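Local coordinates for P450 epoxidase (Sorangium cellulosum, PDB 1Q5D), which belongs to the cytochrome P450 family, heme-thiolate proteins of mainly helical fold, and holds a heme and a second bound ligand in its interior, at residues C168-F172 against E204-L209; V130-L134 against T381-F386. All coordinates share one frame; numbering follows the deposited sequence.

Interaction 1 (C168-F172 against E204-L209); sequences CDEKF and EGLALL
F172 and G205 bring the two backbones nearest, their CA atoms 6.0 Å apart, where the first turn of helix 169-182 meets the middle of helix 195-218. The side chain that fills this junction is L208, which lies between F172, K171 and C168. Its CD1 sits over one face of the F172 ring, offset toward the rim, 4.2 Å from the ring centroid and 14° off the normal, a CH-pi contact. The other methyl, CD2, is pushed against the far end of the ring, 3.2 Å from F172 CZ, a tight approach, and also touches the SG of C168. L208 has a chi1 of -146°, off the staggered values, which suggests that the fit is slightly strained. The backbone N of L209 lies at the ring edge near its plane, and the CB of L209 lies close to F172 CE2.

On the solvent side, K171 crosses L208 at about a right angle, its CB 3.8 Å from L208 CD1. Its bent chain then passes E204, with K171 CD 3.8 Å from E204 OE2. The opposite charges do not meet: K171 NZ and E204 OE2 are 5.0 Å apart, and E204 OE1 is instead in a salt bridge with R174. A water spans the gap, 2.8 Å from K171 O and 2.9 Å from E204 OE1.

In P450 terms these are the F and G helices, the pair that covers the distal side of the heme pocket, and L209 continues the packing onto V245 and V248 of helix 241-255. With no direct hydrogen bond across the junction, cohesion here rests on methyl-to-ring and other apolar contacts, while water and probably long-range attraction between K171 and E204 contribute at the exposed margin.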
loop_
_atom_site.group_PDB
_atom_site.type_symbol
_atom_site.label_atom_id
_atom_site.label_comp_id
_atom_site.label_asym_id
_atom_site.label_seq_id
_atom_site.Cartn_x
_atom_site.Cartn_y
_atom_site.Cartn_z
ATOM N N CYS A 168 16.111 0.385 -14.870
ATOM C CA CYS A 168 14.914 1.233 -14.863
ATOM C C CYS A 168 14.248 1.359 -13.498
ATOM O O CYS A 168 13.235 2.048 -13.353
ATOM C CB CYS A 168 13.876 0.676 -15.830
ATOM S SG CYS A 168 14.448 0.476 -17.527
ATOM N N ASP A 169 14.811 0.695 -12.505
ATOM C CA ASP A 169 14.168 0.608 -11.202
ATOM C C ASP A 169 13.929 1.971 -10.567
ATOM O O ASP A 169 12.822 2.266 -10.130
ATOM C CB ASP A 169 14.985 -0.271 -10.271
ATOM C CG ASP A 169 14.697 -1.752 -10.475
ATOM O OD1 ASP A 169 15.235 -2.559 -9.707
ATOM O OD2 ASP A 169 13.959 -2.198 -11.379
ATOM N N GLU A 170 14.972 2.792 -10.522
ATOM C CA GLU A 170 14.899 4.093 -9.864
ATOM C C GLU A 170 13.865 5.000 -10.502
ATOM O O GLU A 170 13.134 5.694 -9.802
ATOM C CB GLU A 170 16.272 4.772 -9.841
ATOM C CG GLU A 170 17.110 4.395 -8.625
ATOM C CD GLU A 170 16.390 4.680 -7.322
ATOM O OE1 GLU A 170 15.790 5.774 -7.200
ATOM O OE2 GLU A 170 16.418 3.810 -6.415
ATOM N N LYS A 171 13.795 4.985 -11.827
ATOM C CA LYS A 171 12.823 5.800 -12.539
ATOM C C LYS A 171 11.393 5.318 -12.314
ATOM O O LYS A 171 10.469 6.126 -12.168
ATOM C CB LYS A 171 13.141 5.840 -14.031
ATOM C CG LYS A 171 14.325 6.746 -14.366
ATOM C CD LYS A 171 14.336 7.144 -15.840
ATOM C CE LYS A 171 15.084 6.124 -16.690
ATOM N NZ LYS A 171 15.514 6.722 -18.007
ATOM N N PHE A 172 11.205 4.002 -12.281
ATOM C CA PHE A 172 9.874 3.469 -12.014
ATOM C C PHE A 172 9.417 3.657 -10.568
ATOM O O PHE A 172 8.227 3.874 -10.321
ATOM C CB PHE A 172 9.770 1.999 -12.431
ATOM C CG PHE A 172 9.426 1.817 -13.875
ATOM C CD1 PHE A 172 10.144 0.944 -14.667
ATOM C CD2 PHE A 172 8.378 2.524 -14.444
ATOM C CE1 PHE A 172 9.816 0.784 -16.002
ATOM C CE2 PHE A 172 8.043 2.359 -15.773
ATOM C CZ PHE A 172 8.769 1.497 -16.553
ATOM N N GLU A 204 7.297 11.102 -17.128
ATOM C CA GLU A 204 8.468 10.302 -17.434
ATOM C C GLU A 204 8.131 8.811 -17.304
ATOM O O GLU A 204 8.461 8.001 -18.190
ATOM C CB GLU A 204 9.615 10.662 -16.496
ATOM C CG GLU A 204 10.821 9.740 -16.623
ATOM C CD GLU A 204 12.000 10.202 -15.797
ATOM O OE1 GLU A 204 11.942 10.096 -14.545
ATOM O OE2 GLU A 204 12.988 10.678 -16.400
ATOM N N GLY A 205 7.450 8.462 -16.211
ATOM C CA GLY A 205 7.080 7.078 -15.950
ATOM C C GLY A 205 6.132 6.479 -16.980
ATOM O O GLY A 205 6.299 5.325 -17.405
ATOM N N LEU A 206 5.123 7.248 -17.368
ATOM C CA LEU A 206 4.157 6.787 -18.344
ATOM C C LEU A 206 4.826 6.564 -19.695
ATOM O O LEU A 206 4.502 5.592 -20.381
ATOM C CB LEU A 206 2.976 7.757 -18.469
ATOM C CG LEU A 206 1.973 7.794 -17.312
ATOM C CD1 LEU A 206 1.050 8.988 -17.447
ATOM C CD2 LEU A 206 1.164 6.495 -17.241
ATOM N N ALA A 207 5.762 7.452 -20.060
ATOM C CA ALA A 207 6.534 7.305 -21.301
ATOM C C ALA A 207 7.344 6.014 -21.282
ATOM O O ALA A 207 7.308 5.234 -22.233
ATOM C CB ALA A 207 7.474 8.492 -21.498
ATOM N N LEU A 208 8.085 5.824 -20.201
ATOM C CA LEU A 208 8.891 4.633 -19.989
ATOM C C LEU A 208 8.033 3.371 -20.053
ATOM O O LEU A 208 8.395 2.388 -20.709
ATOM C CB LEU A 208 9.582 4.723 -18.641
ATOM C CG LEU A 208 10.967 4.102 -18.527
ATOM C CD1 LEU A 208 11.588 4.467 -17.191
ATOM C CD2 LEU A 208 10.889 2.602 -18.685
ATOM N N LEU A 209 6.894 3.399 -19.369
ATOM C CA LEU A 209 5.965 2.280 -19.399
ATOM C C LEU A 209 5.539 1.975 -20.832
ATOM O O LEU A 209 5.493 0.812 -21.240
ATOM C CB LEU A 209 4.742 2.571 -18.520
ATOM C CG LEU A 209 3.651 1.500 -18.529
ATOM C CD1 LEU A 209 4.201 0.152 -18.080
ATOM C CD2 LEU A 209 2.484 1.930 -17.663
HETATM O O HOH W 1 9.843 8.714 -13.102
#

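Interaction 2 (V130-L134 against T381-F386); sequences VDQLL and TIFRRF
L134 reaches from helix 123-137 toward T381, I382 and F386 near the end of helix 368-385. Its CB points at the partner helix, and CG, anti to the carbonyl carbon (chi1 -77°), carries the fork of methyls into the interface. CD1 meets T381 CG2 at 3.8 Å. CD2 turns the other way, 4.1 Å from I382 CG1 and 3.8 Å from F386 CE1; leucine and phenylalanine run past each other in opposite directions. The two helices correspond to D and L of the four-helix core shared by P450s, and here their axes are 11.3 Å apart at closest approach and cross at -51°. One turn before L134, V130 and T381 meet tip to tip, V130 CG1 lying 3.6 Å from T381 CG2, while T381 OG1, also beside V130 CG1, is hydrogen-bonded to I377 O and Q127 NE2. Y149 of helix 146-150 touches V130, L134 and I382. At the outer margin D131 and R385 are paired as a salt bridge, but D131 OD1 and R385 NH2 are modelled too close together, so the pairing is doubtful in detail.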
loop_
_atom_site.group_PDB
_atom_site.type_symbol
_atom_site.label_atom_id
_atom_site.label_comp_id
_atom_site.label_asym_id
_atom_site.label_seq_id
_atom_site.Cartn_x
_atom_site.Cartn_y
_atom_site.Cartn_z
ATOM N N VAL A 130 18.113 -8.157 -1.890
ATOM C CA VAL A 130 18.286 -8.041 -0.450
ATOM C C VAL A 130 19.752 -8.291 -0.042
ATOM O O VAL A 130 20.308 -7.575 0.798
ATOM C CB VAL A 130 17.303 -9.010 0.264
ATOM C CG1 VAL A 130 17.801 -9.427 1.647
ATOM C CG2 VAL A 130 15.897 -8.393 0.322
ATOM N N ASP A 131 20.378 -9.286 -0.674
ATOM C CA ASP A 131 21.776 -9.604 -0.414
ATOM C C ASP A 131 22.677 -8.448 -0.798
ATOM O O ASP A 131 23.554 -8.059 -0.030
ATOM C CB ASP A 131 22.208 -10.832 -1.219
ATOM C CG ASP A 131 21.552 -12.104 -0.737
ATOM O OD1 ASP A 131 21.166 -12.172 0.444
ATOM O OD2 ASP A 131 21.378 -13.092 -1.476
ATOM N N GLN A 132 22.471 -7.917 -2.000
ATOM C CA GLN A 132 23.335 -6.862 -2.517
ATOM C C GLN A 132 23.184 -5.536 -1.762
ATOM O O GLN A 132 24.163 -4.809 -1.582
ATOM C CB GLN A 132 23.187 -6.693 -4.039
ATOM C CG GLN A 132 21.911 -6.003 -4.498
ATOM C CD GLN A 132 21.827 -5.847 -6.014
ATOM O OE1 GLN A 132 20.740 -5.632 -6.564
ATOM N NE2 GLN A 132 22.969 -5.949 -6.690
ATOM N N LEU A 133 21.979 -5.252 -1.278
ATOM C CA LEU A 133 21.767 -4.055 -0.464
ATOM C C LEU A 133 22.536 -4.149 0.853
ATOM O O LEU A 133 23.186 -3.190 1.276
ATOM C CB LEU A 133 20.272 -3.806 -0.221
ATOM C CG LEU A 133 19.472 -3.368 -1.446
ATOM C CD1 LEU A 133 17.965 -3.495 -1.183
ATOM C CD2 LEU A 133 19.846 -1.933 -1.896
ATOM N N LEU A 134 22.495 -5.323 1.478
ATOM C CA LEU A 134 23.183 -5.533 2.750
ATOM C C LEU A 134 24.708 -5.548 2.595
ATOM O O LEU A 134 25.428 -5.019 3.440
ATOM C CB LEU A 134 22.677 -6.808 3.445
ATOM C CG LEU A 134 21.310 -6.696 4.145
ATOM C CD1 LEU A 134 20.820 -8.036 4.645
ATOM C CD2 LEU A 134 21.369 -5.698 5.300
ATOM N N THR A 381 15.869 -12.066 6.412
ATOM C CA THR A 381 17.306 -11.960 6.127
ATOM C C THR A 381 18.056 -11.006 7.040
ATOM O O THR A 381 19.127 -11.349 7.575
ATOM C CB THR A 381 17.527 -11.514 4.681
ATOM O OG1 THR A 381 17.065 -12.526 3.779
ATOM C CG2 THR A 381 19.022 -11.383 4.373
ATOM N N ILE A 382 17.531 -9.790 7.196
ATOM C CA ILE A 382 18.249 -8.782 7.967
ATOM C C ILE A 382 18.484 -9.211 9.418
ATOM O O ILE A 382 19.564 -8.990 9.972
ATOM C CB ILE A 382 17.608 -7.351 7.834
ATOM C CG1 ILE A 382 18.593 -6.285 8.325
ATOM C CG2 ILE A 382 16.281 -7.268 8.562
ATOM C CD1 ILE A 382 18.214 -4.845 7.964
ATOM N N PHE A 383 17.485 -9.847 10.020
ATOM C CA PHE A 383 17.592 -10.323 11.398
ATOM C C PHE A 383 18.399 -11.616 11.542
ATOM O O PHE A 383 18.955 -11.872 12.605
ATOM C CB PHE A 383 16.199 -10.496 12.030
ATOM C CG PHE A 383 15.618 -9.209 12.547
ATOM C CD1 PHE A 383 14.464 -8.673 11.981
ATOM C CD2 PHE A 383 16.248 -8.515 13.577
ATOM C CE1 PHE A 383 13.940 -7.468 12.437
ATOM C CE2 PHE A 383 15.727 -7.324 14.051
ATOM C CZ PHE A 383 14.565 -6.795 13.480
ATOM N N ARG A 384 18.443 -12.429 10.486
ATOM C CA ARG A 384 19.262 -13.646 10.494
ATOM C C ARG A 384 20.729 -13.272 10.354
ATOM O O ARG A 384 21.603 -13.875 10.973
ATOM C CB ARG A 384 18.863 -14.591 9.350
ATOM C CG ARG A 384 17.771 -15.585 9.701
ATOM C CD ARG A 384 17.661 -16.766 8.738
ATOM N NE ARG A 384 17.329 -16.345 7.375
ATOM C CZ ARG A 384 16.097 -16.104 6.939
ATOM N NH1 ARG A 384 15.061 -16.231 7.744
ATOM N NH2 ARG A 384 15.897 -15.732 5.691
ATOM N N ARG A 385 20.991 -12.262 9.536
ATOM C CA ARG A 385 22.350 -11.818 9.288
ATOM C C ARG A 385 22.880 -10.893 10.385
ATOM O O ARG A 385 24.085 -10.855 10.646
ATOM C CB ARG A 385 22.435 -11.130 7.929
ATOM C CG ARG A 385 23.313 -11.857 6.934
ATOM C CD ARG A 385 22.560 -12.757 5.962
ATOM N NE ARG A 385 22.644 -12.225 4.606
ATOM C CZ ARG A 385 22.156 -12.809 3.519
ATOM N NH1 ARG A 385 21.527 -13.980 3.585
ATOM N NH2 ARG A 385 22.288 -12.198 2.355
ATOM N N PHE A 386 21.976 -10.149 11.021
ATOM C CA PHE A 386 22.357 -9.217 12.078
ATOM C C PHE A 386 21.393 -9.319 13.264
ATOM O O PHE A 386 20.647 -8.380 13.560
ATOM C CB PHE A 386 22.414 -7.783 11.531
ATOM C CG PHE A 386 23.241 -7.643 10.282
ATOM C CD1 PHE A 386 22.658 -7.783 9.027
ATOM C CD2 PHE A 386 24.601 -7.370 10.359
ATOM C CE1 PHE A 386 23.417 -7.658 7.871
ATOM C CE2 PHE A 386 25.362 -7.239 9.216
ATOM C CZ PHE A 386 24.773 -7.387 7.966
#

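Interaction 1 is nested along the chain inside the loop closed by interaction 2. Their centres are 27 Å apart, and their nearest atoms, about 7 Å from each other, do not touch. Interaction 1 belongs to the layer over the distal pocket: the side chain of L209 is about 12 Å from the bound EPB and that of F172 about 12 Å from the heme. Interaction 2 joins two helices of the core far out, toward the surface, the V130 side chain about 14 Å from the heme. L209 touches helix 241-255, and F383, which takes no part in the contact with 130-134, packs on helix 257-272; these two helices together correspond to the long helix I.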